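Local coordinates for putative angiotensinogen (Lampetra fluviatilis, PDB 5INW), which is a serpin that binds heparin, which promotes its inhibition of thrombin through a template mechanism, at residues E329-E332 with E333-L337; Y358-K361 with A362-A366; V176-K179 with K180-L184; R381-M385 with Q386-V390; S232-D235 with T236-L240. The protein carries 1 engineered substitution. One frame throughout, in Å; residues are numbered along the deposited sequence.

Contact 1: residues E329-E332 with E333-L337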
loop_
_atom_site.group_PDB
_atom_site.type_symbol
_atom_site.label_atom_id
_atom_site.label_comp_id
_atom_site.label_asym_id
_atom_site.label_seq_id
_atom_site.Cartn_x
_atom_site.Cartn_y
_atom_site.Cartn_z
ATOM N N GLU A 329 -16.147 -4.361 -5.511
ATOM C CA GLU A 329 -17.599 -4.351 -5.385
ATOM C C GLU A 329 -18.017 -4.368 -3.901
ATOM O O GLU A 329 -18.918 -3.622 -3.494
ATOM C CB GLU A 329 -18.203 -5.475 -6.238
ATOM C CG GLU A 329 -19.738 -5.587 -6.212
ATOM C CD GLU A 329 -20.287 -6.751 -7.046
ATOM O OE1 GLU A 329 -19.669 -7.846 -7.048
ATOM O OE2 GLU A 329 -21.354 -6.583 -7.695
ATOM N N GLN A 330 -17.327 -5.183 -3.107
ATOM C CA GLN A 330 -17.512 -5.212 -1.662
ATOM C C GLN A 330 -17.257 -3.844 -1.018
ATOM O O GLN A 330 -18.011 -3.411 -0.115
ATOM C CB GLN A 330 -16.604 -6.272 -0.995
ATOM C CG GLN A 330 -16.941 -6.537 0.475
ATOM C CD GLN A 330 -18.445 -6.785 0.696
ATOM O OE1 GLN A 330 -19.042 -7.623 0.033
ATOM N NE2 GLN A 330 -19.055 -6.039 1.606
ATOM N N LEU A 331 -16.182 -3.180 -1.453
ATOM C CA LEU A 331 -15.896 -1.839 -0.967
ATOM C C LEU A 331 -17.056 -0.908 -1.250
ATOM O O LEU A 331 -17.498 -0.180 -0.359
ATOM C CB LEU A 331 -14.602 -1.286 -1.576
ATOM C CG LEU A 331 -14.267 0.197 -1.300
ATOM C CD1 LEU A 331 -14.091 0.397 0.194
ATOM C CD2 LEU A 331 -13.038 0.629 -2.069
ATOM N N GLU A 332 -17.564 -0.930 -2.477
ATOM C CA GLU A 332 -18.702 -0.063 -2.799
ATOM C C GLU A 332 -19.910 -0.416 -1.973
ATOM O O GLU A 332 -20.607 0.484 -1.522
ATOM C CB GLU A 332 -18.999 -0.068 -4.289
ATOM C CG GLU A 332 -18.080 0.909 -5.010
ATOM C CD GLU A 332 -17.741 0.524 -6.427
ATOM O OE1 GLU A 332 -17.869 -0.651 -6.776
ATOM O OE2 GLU A 332 -17.321 1.402 -7.190
ATOM N N GLU A 333 -20.096 -1.723 -1.754
ATOM C CA GLU A 333 -21.120 -2.260 -0.849
ATOM C C GLU A 333 -21.037 -1.615 0.522
ATOM O O GLU A 333 -21.943 -0.883 0.917
ATOM C CB GLU A 333 -21.043 -3.802 -0.713
ATOM C CG GLU A 333 -22.006 -4.596 -1.607
ATOM C CD GLU A 333 -23.459 -4.537 -1.145
ATOM O OE1 GLU A 333 -23.736 -4.673 0.082
ATOM O OE2 GLU A 333 -24.335 -4.351 -2.017
ATOM N N TRP A 334 -19.927 -1.850 1.219
ATOM C CA TRP A 334 -19.696 -1.272 2.557
ATOM C C TRP A 334 -19.885 0.234 2.658
ATOM O O TRP A 334 -20.332 0.711 3.697
ATOM C CB TRP A 334 -18.286 -1.590 3.043
ATOM C CG TRP A 334 -18.111 -2.979 3.551
ATOM C CD1 TRP A 334 -19.054 -3.748 4.147
ATOM C CD2 TRP A 334 -16.894 -3.749 3.572
ATOM N NE1 TRP A 334 -18.524 -4.954 4.498
ATOM C CE2 TRP A 334 -17.199 -4.985 4.159
ATOM C CE3 TRP A 334 -15.592 -3.519 3.135
ATOM C CZ2 TRP A 334 -16.247 -5.994 4.326
ATOM C CZ3 TRP A 334 -14.636 -4.537 3.301
ATOM C CH2 TRP A 334 -14.975 -5.751 3.888
ATOM N N LEU A 335 -19.558 0.962 1.579
ATOM C CA LEU A 335 -19.717 2.426 1.519
ATOM C C LEU A 335 -21.152 2.896 1.292
ATOM O O LEU A 335 -21.538 3.956 1.765
ATOM C CB LEU A 335 -18.854 3.009 0.420
ATOM C CG LEU A 335 -17.370 2.944 0.697
ATOM C CD1 LEU A 335 -16.603 3.073 -0.608
ATOM C CD2 LEU A 335 -16.968 4.027 1.692
ATOM N N SER A 336 -21.905 2.133 0.514
ATOM C CA SER A 336 -23.335 2.329 0.385
ATOM C C SER A 336 -24.085 1.988 1.682
ATOM O O SER A 336 -25.013 2.721 2.039
ATOM C CB SER A 336 -23.901 1.511 -0.781
ATOM O OG SER A 336 -25.259 1.189 -0.562
ATOM N N LEU A 337 -23.719 0.896 2.371
ATOM C CA LEU A 337 -24.402 0.500 3.642
ATOM C C LEU A 337 -24.177 1.511 4.747
ATOM O O LEU A 337 -25.020 1.641 5.635
ATOM C CB LEU A 337 -23.981 -0.890 4.145
ATOM C CG LEU A 337 -24.331 -2.170 3.343
ATOM C CD1 LEU A 337 -23.661 -3.387 3.957
ATOM C CD2 LEU A 337 -25.832 -2.408 3.211
#
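Gln330 lies over the indole of Trp334 one turn further along the alpha helix 328-337, an i to i+4 pairing whose evidence is a CH-pi contact. Gln330 CG stands 3.9 Å from the centroid of the six-membered ring and only 6° off its normal. Because the chain is bent at chi2 (49°), the amide folds back across the same face, its plane turned 65° from the ring. The next residues repeat the spacing with aliphatic groups, Leu331 CD1 meeting Leu335 CD1 at 3.8 Å. Val24 and Tyr17 of the C-terminal peptide, a separate chain, pack on this leucine pair, the first on Leu331 and the second on Leu335. Glu329 and Glu333, both exposed, make up the looser side; Glu329 OE2 and Glu333 OE2 stay 6.8 Å apart, so the charged atoms are not in contact. Backbone i to i+4 bonds hold the turn, from Trp334 N to Gln330 O at 2.8 Å and from Ser336 N to Glu332 O at 2.9 Å. Gln330 NE2 hovers above the five-membered part of the indole, but two donors cannot pair, and Trp334 NE1 gives its hydrogen to Asp290 OD1.

Contact 2: residues Y358-K361 with A362-A366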
loop_
_atom_site.group_PDB
_atom_site.type_symbol
_atom_site.label_atom_id
_atom_site.label_comp_id
_atom_site.label_asym_id
_atom_site.label_seq_id
_atom_site.Cartn_x
_atom_site.Cartn_y
_atom_site.Cartn_z
ATOM N N TYR A 358 7.343 -7.887 3.065
ATOM C CA TYR A 358 7.035 -8.949 2.142
ATOM C C TYR A 358 8.113 -9.098 1.101
ATOM O O TYR A 358 8.876 -8.174 0.820
ATOM C CB TYR A 358 5.714 -8.698 1.453
ATOM C CG TYR A 358 4.488 -8.484 2.344
ATOM C CD1 TYR A 358 3.727 -9.551 2.780
ATOM C CD2 TYR A 358 4.064 -7.200 2.660
ATOM C CE1 TYR A 358 2.597 -9.365 3.525
ATOM C CE2 TYR A 358 2.930 -6.990 3.403
ATOM C CZ TYR A 358 2.196 -8.078 3.843
ATOM O OH TYR A 358 1.069 -7.876 4.610
ATOM N N ASP A 359 8.219 -10.325 0.592
ATOM C CA ASP A 359 8.879 -10.630 -0.671
ATOM C C ASP A 359 7.683 -11.044 -1.552
ATOM O O ASP A 359 6.934 -11.932 -1.196
ATOM C CB ASP A 359 9.903 -11.734 -0.449
ATOM C CG ASP A 359 10.539 -12.217 -1.733
ATOM O OD1 ASP A 359 9.827 -12.736 -2.614
ATOM O OD2 ASP A 359 11.776 -12.112 -1.848
ATOM N N LEU A 360 7.459 -10.353 -2.651
ATOM C CA LEU A 360 6.190 -10.482 -3.345
ATOM C C LEU A 360 6.253 -11.428 -4.544
ATOM O O LEU A 360 5.254 -11.590 -5.256
ATOM C CB LEU A 360 5.740 -9.109 -3.838
ATOM C CG LEU A 360 5.485 -8.033 -2.801
ATOM C CD1 LEU A 360 5.100 -6.723 -3.484
ATOM C CD2 LEU A 360 4.393 -8.491 -1.876
ATOM N N LYS A 361 7.417 -12.045 -4.767
ATOM C CA LYS A 361 7.676 -12.792 -5.992
ATOM C C LYS A 361 6.615 -13.874 -6.241
ATOM O O LYS A 361 6.030 -13.957 -7.304
ATOM C CB LYS A 361 9.094 -13.349 -5.961
ATOM C CG LYS A 361 9.392 -14.342 -7.061
ATOM C CD LYS A 361 10.882 -14.580 -7.283
ATOM C CE LYS A 361 11.103 -15.923 -7.985
ATOM N NZ LYS A 361 12.466 -16.070 -8.599
ATOM N N ALA A 362 6.336 -14.658 -5.226
ATOM C CA ALA A 362 5.363 -15.713 -5.327
ATOM C C ALA A 362 3.946 -15.191 -5.409
ATOM O O ALA A 362 3.111 -15.850 -6.011
ATOM C CB ALA A 362 5.489 -16.656 -4.129
ATOM N N TYR A 363 3.635 -14.084 -4.746
ATOM C CA TYR A 363 2.251 -13.622 -4.788
ATOM C C TYR A 363 1.934 -13.087 -6.194
ATOM O O TYR A 363 0.893 -13.413 -6.790
ATOM C CB TYR A 363 1.955 -12.552 -3.724
ATOM C CG TYR A 363 2.236 -12.941 -2.267
ATOM C CD1 TYR A 363 1.712 -14.098 -1.718
ATOM C CD2 TYR A 363 2.998 -12.109 -1.431
ATOM C CE1 TYR A 363 1.964 -14.424 -0.397
ATOM C CE2 TYR A 363 3.258 -12.436 -0.118
ATOM C CZ TYR A 363 2.746 -13.586 0.380
ATOM O OH TYR A 363 2.990 -13.942 1.672
ATOM N N LEU A 364 2.848 -12.290 -6.733
ATOM C CA LEU A 364 2.650 -11.687 -8.040
ATOM C C LEU A 364 2.719 -12.787 -9.105
ATOM O O LEU A 364 1.986 -12.735 -10.103
ATOM C CB LEU A 364 3.686 -10.613 -8.304
ATOM C CG LEU A 364 3.685 -9.449 -7.304
ATOM C CD1 LEU A 364 4.968 -8.621 -7.386
ATOM C CD2 LEU A 364 2.455 -8.576 -7.520
ATOM N N SER A 365 3.589 -13.777 -8.897
ATOM C CA SER A 365 3.590 -14.943 -9.751
ATOM C C SER A 365 2.213 -15.610 -9.821
ATOM O O SER A 365 1.705 -15.862 -10.909
ATOM C CB SER A 365 4.654 -15.940 -9.297
ATOM O OG SER A 365 5.953 -15.402 -9.500
ATOM N N ALA A 366 1.588 -15.878 -8.683
ATOM C CA ALA A 366 0.230 -16.446 -8.707
ATOM C C ALA A 366 -0.776 -15.541 -9.432
ATOM O O ALA A 366 -1.671 -16.024 -10.143
ATOM C CB ALA A 366 -0.259 -16.752 -7.317
#
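CG anti to the carbonyl carbon in both Leu360 (chi1 -61°) and Tyr363 (chi1 -57°) brings the leucine methyl against the ring. Leu360 CD2 arrives at the edge of the Tyr363 ring, near its plane, 3.9 Å from CD2 of the tyrosine, and the two side chains cross at about a right angle. Tyr358 reaches the same ring further out, its CD1 lying 4.1 Å from Tyr363 CE2, while its hydroxyl is hydrogen-bonded to Phe107 N. On the other side of Leu360, its CB packs against Leu364 CD1 at 3.7 Å, supported by a nearly straight backbone bond from Leu364 N to Leu360 O (175° at the hydrogen). Lys361 O is gripped twice by one residue: Ser365 N donates at 2.9 Å and Ser365 OG at 2.6 Å, from opposite faces of the carbonyl plane. Upstream, Lys361 N gives a weak capping bond of 3.3 Å to Asp359 OD1. Helix 77-96 borders the tyrosine side through Leu92 and Gln95, and Ile393 of strand 389-401 touches both leucines. Together these features mark a strand-to-helix junction with a side-chain cap at the helix start, where strand 345-359 of the large serpin sheet passes into helix 361-369.

Contact 3: residues V176-K179 with K180-L184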
loop_
_atom_site.group_PDB
_atom_site.type_symbol
_atom_site.label_atom_id
_atom_site.label_comp_id
_atom_site.label_asym_id
_atom_site.label_seq_id
_atom_site.Cartn_x
_atom_site.Cartn_y
_atom_site.Cartn_z
ATOM N N VAL A 176 14.491 5.852 -9.828
ATOM C CA VAL A 176 15.046 4.784 -10.609
ATOM C C VAL A 176 16.549 4.938 -10.702
ATOM O O VAL A 176 17.099 5.912 -11.277
ATOM C CB VAL A 176 14.426 4.720 -12.022
ATOM C CG1 VAL A 176 15.101 3.642 -12.865
ATOM C CG2 VAL A 176 12.900 4.474 -11.949
ATOM N N PHE A 177 17.241 3.954 -10.163
ATOM C CA PHE A 177 18.695 3.906 -10.273
ATOM C C PHE A 177 19.096 2.964 -11.404
ATOM O O PHE A 177 18.492 1.909 -11.581
ATOM C CB PHE A 177 19.296 3.442 -8.940
ATOM C CG PHE A 177 18.932 4.298 -7.786
ATOM C CD1 PHE A 177 19.557 5.524 -7.601
ATOM C CD2 PHE A 177 17.931 3.879 -6.873
ATOM C CE1 PHE A 177 19.251 6.328 -6.519
ATOM C CE2 PHE A 177 17.603 4.697 -5.763
ATOM C CZ PHE A 177 18.265 5.941 -5.599
ATOM N N SER A 178 20.161 3.301 -12.104
ATOM C CA SER A 178 20.646 2.496 -13.226
ATOM C C SER A 178 22.161 2.277 -13.155
ATOM O O SER A 178 22.914 3.161 -12.715
ATOM C CB SER A 178 20.229 3.183 -14.537
ATOM O OG SER A 178 20.902 2.644 -15.649
ATOM N N LYS A 179 22.602 1.105 -13.635
ATOM C CA LYS A 179 24.070 0.795 -13.756
ATOM C C LYS A 179 24.811 1.843 -14.567
ATOM O O LYS A 179 24.321 2.314 -15.600
ATOM C CB LYS A 179 24.317 -0.560 -14.384
ATOM C CG LYS A 179 25.690 -1.142 -14.155
ATOM C CD LYS A 179 25.802 -2.496 -14.856
ATOM C CE LYS A 179 26.814 -3.431 -14.205
ATOM N NZ LYS A 179 28.224 -3.043 -14.481
ATOM N N LYS A 180 25.970 2.237 -14.063
ATOM C CA LYS A 180 26.686 3.396 -14.591
ATOM C C LYS A 180 27.101 3.217 -16.029
ATOM O O LYS A 180 26.948 4.128 -16.825
ATOM C CB LYS A 180 27.920 3.733 -13.745
ATOM C CG LYS A 180 28.461 5.136 -14.002
ATOM C CD LYS A 180 29.663 5.430 -13.122
ATOM C CE LYS A 180 30.905 4.859 -13.779
ATOM N NZ LYS A 180 32.146 5.165 -13.035
ATOM N N GLY A 181 27.588 2.056 -16.383
ATOM C CA GLY A 181 27.889 1.833 -17.803
ATOM C C GLY A 181 26.712 1.689 -18.788
ATOM O O GLY A 181 26.900 1.732 -19.977
ATOM N N LEU A 182 25.500 1.515 -18.288
ATOM C CA LEU A 182 24.445 0.852 -19.028
ATOM C C LEU A 182 23.605 1.849 -19.812
ATOM O O LEU A 182 22.897 2.666 -19.205
ATOM C CB LEU A 182 23.556 0.053 -18.058
ATOM C CG LEU A 182 22.332 -0.591 -18.668
ATOM C CD1 LEU A 182 22.772 -1.714 -19.592
ATOM C CD2 LEU A 182 21.383 -1.100 -17.599
ATOM N N TRP A 183 23.613 1.681 -21.136
ATOM C CA TRP A 183 22.870 2.511 -22.078
ATOM C C TRP A 183 21.373 2.176 -21.963
ATOM O O TRP A 183 20.979 1.018 -21.983
ATOM C CB TRP A 183 23.346 2.323 -23.557
ATOM C CG TRP A 183 24.787 2.929 -23.848
ATOM C CD1 TRP A 183 25.871 2.903 -23.000
ATOM C CD2 TRP A 183 25.218 3.728 -24.996
ATOM N NE1 TRP A 183 26.929 3.606 -23.534
ATOM C CE2 TRP A 183 26.566 4.127 -24.749
ATOM C CE3 TRP A 183 24.602 4.138 -26.202
ATOM C CZ2 TRP A 183 27.318 4.897 -25.674
ATOM C CZ3 TRP A 183 25.355 4.916 -27.121
ATOM C CH2 TRP A 183 26.699 5.280 -26.843
ATOM N N LEU A 184 20.556 3.220 -21.858
ATOM C CA LEU A 184 19.119 3.117 -21.777
ATOM C C LEU A 184 18.486 3.757 -22.999
ATOM O O LEU A 184 18.974 4.784 -23.528
ATOM C CB LEU A 184 18.641 3.815 -20.513
ATOM C CG LEU A 184 19.287 3.317 -19.205
ATOM C CD1 LEU A 184 18.691 4.092 -18.057
ATOM C CD2 LEU A 184 19.077 1.832 -18.898
#
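Lys179 and Leu182 are joined by hydrogen bonding and by aliphatic contact, and the two kinds of evidence agree on a tight reversal. Among the polar interactions, Leu182 N donates to Lys179 O at 3.0 Å with an N-H...O angle of 162°. The donor sits well above the carbonyl plane, 56° out of it, so the bond is straight at the hydrogen but not directed at a lone pair. The same oxygen receives a second, weak bond from Ser178 OG at 3.4 Å. Among the apolar interactions, Lys179 CB meets Leu182 CB at 3.8 Å, a backbone-proximal touch, because the lysine chain beyond it leads away. Ser178 and Leu184 supply the other pairing. With OG anti to the backbone N (chi1 167°), the serine hydroxyl lies alongside the forked leucine end, 3.6 Å from Leu184 CD1 and 3.8 Å from Leu184 CD2, a van der Waals approach. Val200 of strand 200-203 touches both Ser178 and Leu184, while Leu182 is buried against Leu240 and Thr383. The backbone bond and dihedrals define a type I beta turn, Lys179 to Leu182, which ends strand 168-179 of the large serpin sheet and starts the link to helix 186-196.

Contact 4: residues R381-M385 with Q386-V390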
loop_
_atom_site.group_PDB
_atom_site.type_symbol
_atom_site.label_atom_id
_atom_site.label_comp_id
_atom_site.label_asym_id
_atom_site.label_seq_id
_atom_site.Cartn_x
_atom_site.Cartn_y
_atom_site.Cartn_z
ATOM N N ARG A 381 12.591 -2.995 -23.802
ATOM C CA ARG A 381 12.330 -1.559 -23.967
ATOM C C ARG A 381 13.233 -0.738 -23.072
ATOM O O ARG A 381 13.360 0.461 -23.296
ATOM C CB ARG A 381 10.863 -1.172 -23.688
ATOM C CG ARG A 381 9.833 -1.451 -24.801
ATOM C CD ARG A 381 8.442 -0.909 -24.403
ATOM N NE ARG A 381 7.351 -1.424 -25.236
ATOM C CZ ARG A 381 6.640 -0.744 -26.151
ATOM N NH1 ARG A 381 6.822 0.563 -26.389
ATOM N NH2 ARG A 381 5.691 -1.387 -26.845
ATOM N N ILE A 382 13.849 -1.361 -22.063
ATOM C CA ILE A 382 14.798 -0.668 -21.180
ATOM C C ILE A 382 16.134 -0.456 -21.861
ATOM O O ILE A 382 16.650 0.650 -21.906
ATOM C CB ILE A 382 15.058 -1.428 -19.857
ATOM C CG1 ILE A 382 13.763 -1.600 -19.076
ATOM C CG2 ILE A 382 16.031 -0.684 -18.930
ATOM C CD1 ILE A 382 13.901 -2.464 -17.837
ATOM N N THR A 383 16.712 -1.548 -22.331
ATOM C CA THR A 383 18.004 -1.511 -23.043
ATOM C C THR A 383 18.181 -2.735 -23.895
ATOM O O THR A 383 17.644 -3.768 -23.578
ATOM C CB THR A 383 19.183 -1.428 -22.070
ATOM O OG1 THR A 383 20.403 -1.452 -22.802
ATOM C CG2 THR A 383 19.180 -2.571 -21.084
ATOM N N GLY A 384 18.890 -2.624 -24.996
ATOM C CA GLY A 384 19.266 -3.784 -25.761
ATOM C C GLY A 384 20.634 -4.282 -25.370
ATOM O O GLY A 384 20.991 -5.364 -25.761
ATOM N N MET A 385 21.416 -3.492 -24.628
ATOM C CA MET A 385 22.819 -3.830 -24.266
ATOM C C MET A 385 22.904 -5.098 -23.421
ATOM O O MET A 385 23.964 -5.701 -23.375
ATOM C CB MET A 385 23.495 -2.700 -23.456
ATOM C CG MET A 385 24.699 -1.979 -24.038
ATOM S SD MET A 385 25.499 -1.192 -22.585
ATOM C CE MET A 385 26.697 -2.425 -22.013
ATOM N N GLN A 386 21.818 -5.439 -22.716
ATOM C CA GLN A 386 21.736 -6.584 -21.825
ATOM C C GLN A 386 20.321 -7.178 -21.778
ATOM O O GLN A 386 19.338 -6.469 -22.004
ATOM C CB GLN A 386 22.075 -6.164 -20.396
ATOM C CG GLN A 386 23.526 -5.859 -20.036
ATOM C CD GLN A 386 23.714 -5.564 -18.540
ATOM O OE1 GLN A 386 22.797 -5.631 -17.770
ATOM N NE2 GLN A 386 24.932 -5.316 -18.136
ATOM N N LYS A 387 20.240 -8.468 -21.452
ATOM C CA LYS A 387 18.973 -9.163 -21.233
ATOM C C LYS A 387 18.649 -9.124 -19.744
ATOM O O LYS A 387 19.356 -9.772 -18.921
ATOM C CB LYS A 387 19.019 -10.613 -21.728
ATOM C CG LYS A 387 17.725 -11.408 -21.472
ATOM C CD LYS A 387 17.604 -12.726 -22.256
ATOM C CE LYS A 387 16.541 -12.669 -23.353
ATOM N NZ LYS A 387 16.849 -13.617 -24.469
ATOM N N LEU A 388 17.590 -8.357 -19.409
ATOM C CA LEU A 388 17.271 -8.036 -18.021
ATOM C C LEU A 388 16.016 -8.780 -17.558
ATOM O O LEU A 388 15.107 -9.062 -18.361
ATOM C CB LEU A 388 17.106 -6.526 -17.859
ATOM C CG LEU A 388 18.275 -5.593 -18.275
ATOM C CD1 LEU A 388 17.933 -4.160 -18.009
ATOM C CD2 LEU A 388 19.567 -5.968 -17.556
ATOM N N HIS A 389 16.014 -9.127 -16.266
ATOM C CA HIS A 389 14.865 -9.705 -15.618
ATOM C C HIS A 389 14.752 -9.087 -14.241
ATOM O O HIS A 389 15.741 -8.560 -13.709
ATOM C CB HIS A 389 14.991 -11.260 -15.523
ATOM C CG HIS A 389 16.154 -11.745 -14.701
ATOM N ND1 HIS A 389 15.997 -12.289 -13.448
ATOM C CD2 HIS A 389 17.483 -11.769 -14.954
ATOM C CE1 HIS A 389 17.173 -12.635 -12.960
ATOM N NE2 HIS A 389 18.095 -12.309 -13.848
ATOM N N VAL A 390 13.567 -9.227 -13.633
ATOM C CA VAL A 390 13.362 -8.848 -12.237
ATOM C C VAL A 390 13.955 -9.930 -11.330
ATOM O O VAL A 390 13.461 -11.040 -11.268
ATOM C CB VAL A 390 11.864 -8.699 -11.882
ATOM C CG1 VAL A 390 11.698 -8.288 -10.435
ATOM C CG2 VAL A 390 11.177 -7.702 -12.804
#
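Thr383 meets Leu388 through a single methyl, and the two branches that leave the threonine CB do different work. One branch, OG1, is anti to the backbone N (chi1 178°) and accepts a hydrogen bond from Met385 N at 2.9 Å, with 151° at the hydrogen. That bond to the amide two residues on defines an ST turn, and OG1 is also hydrogen-bonded to Trp183 O, so two partners fix its position. The other branch, CG2, is thereby left in the crowded position between backbone N and carbonyl carbon. From there it meets Leu388 CD1 at 3.7 Å and also lies 4.0 Å from Gln386 O. The threonine and leucine side chains cross at about a right angle. Leu388 CD1 has a second neighbour in Ile382 CG2, at 4.1 Å, so one leucine methyl is approached by two branched residues. No hydrogen bond joins 381-385 to 386-390; apolar touches carry the contact. The loop leads from helix 361-369 into strand 389-401: Ile382 and Leu388 both pack on Leu240 of strand 238-251, Leu388 also rests on Ile416 of strand 405-417, and Gln386 OE1 is hydrogen-bonded to Ser239 OG.

Contact 5: residues S232-D235 with T236-L240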
loop_
_atom_site.group_PDB
_atom_site.type_symbol
_atom_site.label_atom_id
_atom_site.label_comp_id
_atom_site.label_asym_id
_atom_site.label_seq_id
_atom_site.Cartn_x
_atom_site.Cartn_y
_atom_site.Cartn_z
ATOM N N SER A 232 18.935 -1.976 1.623
ATOM C CA SER A 232 19.867 -2.684 2.519
ATOM C C SER A 232 21.087 -3.253 1.798
ATOM O O SER A 232 22.185 -3.215 2.344
ATOM C CB SER A 232 19.146 -3.826 3.236
ATOM O OG SER A 232 18.425 -4.629 2.312
ATOM N N ASP A 233 20.895 -3.746 0.575
ATOM C CA ASP A 233 21.895 -4.550 -0.125
ATOM C C ASP A 233 21.694 -4.342 -1.618
ATOM O O ASP A 233 20.581 -4.064 -2.062
ATOM C CB ASP A 233 21.690 -6.041 0.280
ATOM C CG ASP A 233 22.970 -6.905 0.257
ATOM O OD1 ASP A 233 23.920 -6.636 -0.511
ATOM O OD2 ASP A 233 22.988 -7.932 0.982
ATOM N N VAL A 234 22.770 -4.495 -2.382
ATOM C CA VAL A 234 22.724 -4.431 -3.840
ATOM C C VAL A 234 23.834 -5.275 -4.440
ATOM O O VAL A 234 25.006 -5.121 -4.094
ATOM C CB VAL A 234 22.792 -2.968 -4.338
ATOM C CG1 VAL A 234 24.176 -2.356 -4.131
ATOM C CG2 VAL A 234 22.379 -2.864 -5.789
ATOM N N ASP A 235 23.451 -6.172 -5.342
ATOM C CA ASP A 235 24.388 -7.007 -6.116
ATOM C C ASP A 235 25.258 -6.141 -7.052
ATOM O O ASP A 235 24.830 -5.068 -7.504
ATOM C CB ASP A 235 23.576 -8.032 -6.942
ATOM C CG ASP A 235 24.322 -9.314 -7.206
ATOM O OD1 ASP A 235 24.603 -10.052 -6.238
ATOM O OD2 ASP A 235 24.590 -9.614 -8.390
ATOM N N THR A 236 26.492 -6.585 -7.299
ATOM C CA THR A 236 27.381 -6.021 -8.347
ATOM C C THR A 236 26.737 -6.072 -9.740
ATOM O O THR A 236 26.725 -5.065 -10.480
ATOM C CB THR A 236 28.694 -6.838 -8.384
ATOM O OG1 THR A 236 29.346 -6.713 -7.106
ATOM C CG2 THR A 236 29.660 -6.416 -9.565
ATOM N N ASP A 237 26.183 -7.248 -10.055
ATOM C CA ASP A 237 25.516 -7.514 -11.339
ATOM C C ASP A 237 24.089 -6.968 -11.408
ATOM O O ASP A 237 23.331 -7.282 -12.322
ATOM C CB ASP A 237 25.491 -9.025 -11.635
ATOM C CG ASP A 237 26.903 -9.670 -11.655
ATOM O OD1 ASP A 237 27.925 -9.000 -11.300
ATOM O OD2 ASP A 237 26.972 -10.870 -12.032
ATOM N N THR A 238 23.713 -6.178 -10.415
ATOM C CA THR A 238 22.550 -5.361 -10.502
ATOM C C THR A 238 22.739 -4.319 -11.555
ATOM O O THR A 238 23.778 -3.608 -11.624
ATOM C CB THR A 238 22.232 -4.693 -9.167
ATOM O OG1 THR A 238 21.952 -5.733 -8.234
ATOM C CG2 THR A 238 20.994 -3.778 -9.279
ATOM N N SER A 239 21.676 -4.212 -12.327
ATOM C CA SER A 239 21.618 -3.353 -13.466
ATOM C C SER A 239 20.629 -2.203 -13.312
ATOM O O SER A 239 20.923 -1.105 -13.794
ATOM C CB SER A 239 21.322 -4.195 -14.698
ATOM O OG SER A 239 22.561 -4.622 -15.247
ATOM N N LEU A 240 19.501 -2.421 -12.632
ATOM C CA LEU A 240 18.665 -1.305 -12.158
ATOM C C LEU A 240 17.985 -1.631 -10.850
ATOM O O LEU A 240 17.808 -2.804 -10.523
ATOM C CB LEU A 240 17.546 -0.969 -13.126
ATOM C CG LEU A 240 17.904 -0.323 -14.443
ATOM C CD1 LEU A 240 18.096 -1.425 -15.492
ATOM C CD2 LEU A 240 16.814 0.684 -14.839
#
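The carboxylates of Asp235 and Asp237 are the flat groups here, and their planes stand 80° apart, so they neither stack nor lie side by side. Asp235 OD2 approaches the second aspartate at its stem, 3.4 Å from Asp237 CB, and takes a weak hydrogen bond from Asp237 N (3.3 Å). The charged ends remain 4.5 Å apart, from Asp235 OD2 to Asp237 OD1; both residues are exposed, and their like charges may disfavour a closer approach. With CG roughly anti to the backbone N (chi1 -151°), the Asp235 carboxylate is directed to the Asp237 amide. The backbone oxygen Asp235 O accepts two weak bonds from the same residue, one from Thr238 OG1 at 3.0 Å and one from Thr238 N at 3.3 Å. The second of these closes a type I beta turn from Asp235 to Thr238. A buried apolar patch backs the turn: Val234 CG2 touches Thr238 CB at 3.8 Å and Thr238 CG2 at 3.9 Å, the two side chains crossing at about a right angle. Val234 also packs on Ala211 and Val212 of helix 208-221. The turn therefore carries the chain from the loop after that helix into strand 238-251, whose Ser239 and Leu240 both face Ile416 of strand 405-417 as a classic beta bulge, with strand 168-179 beside them.

How the contacts relate
Along the chain the order is contact 3, contact 5, contact 1, contact 2, contact 4. Contacts 3, 4 and 5 cluster at one end of the large sheet, their centres 11 to 15 Å apart; strands 168-179 and 238-251 pair there through Lys179 N and Ser239 O (2.8 Å), and Leu240 CD1 meets Leu388 CD1 at 3.7 Å. Contact 2 reaches the same sheet, its centre 20 to 26 Å from theirs. Contact 1 lies on helix 328-337, with centres 43 to 45 Å from the cluster across the chain's centre. Strand 405-417 runs between strands 238-251 and 389-401, consistent with the cleaved reactive loop inserted into serpin sheet A.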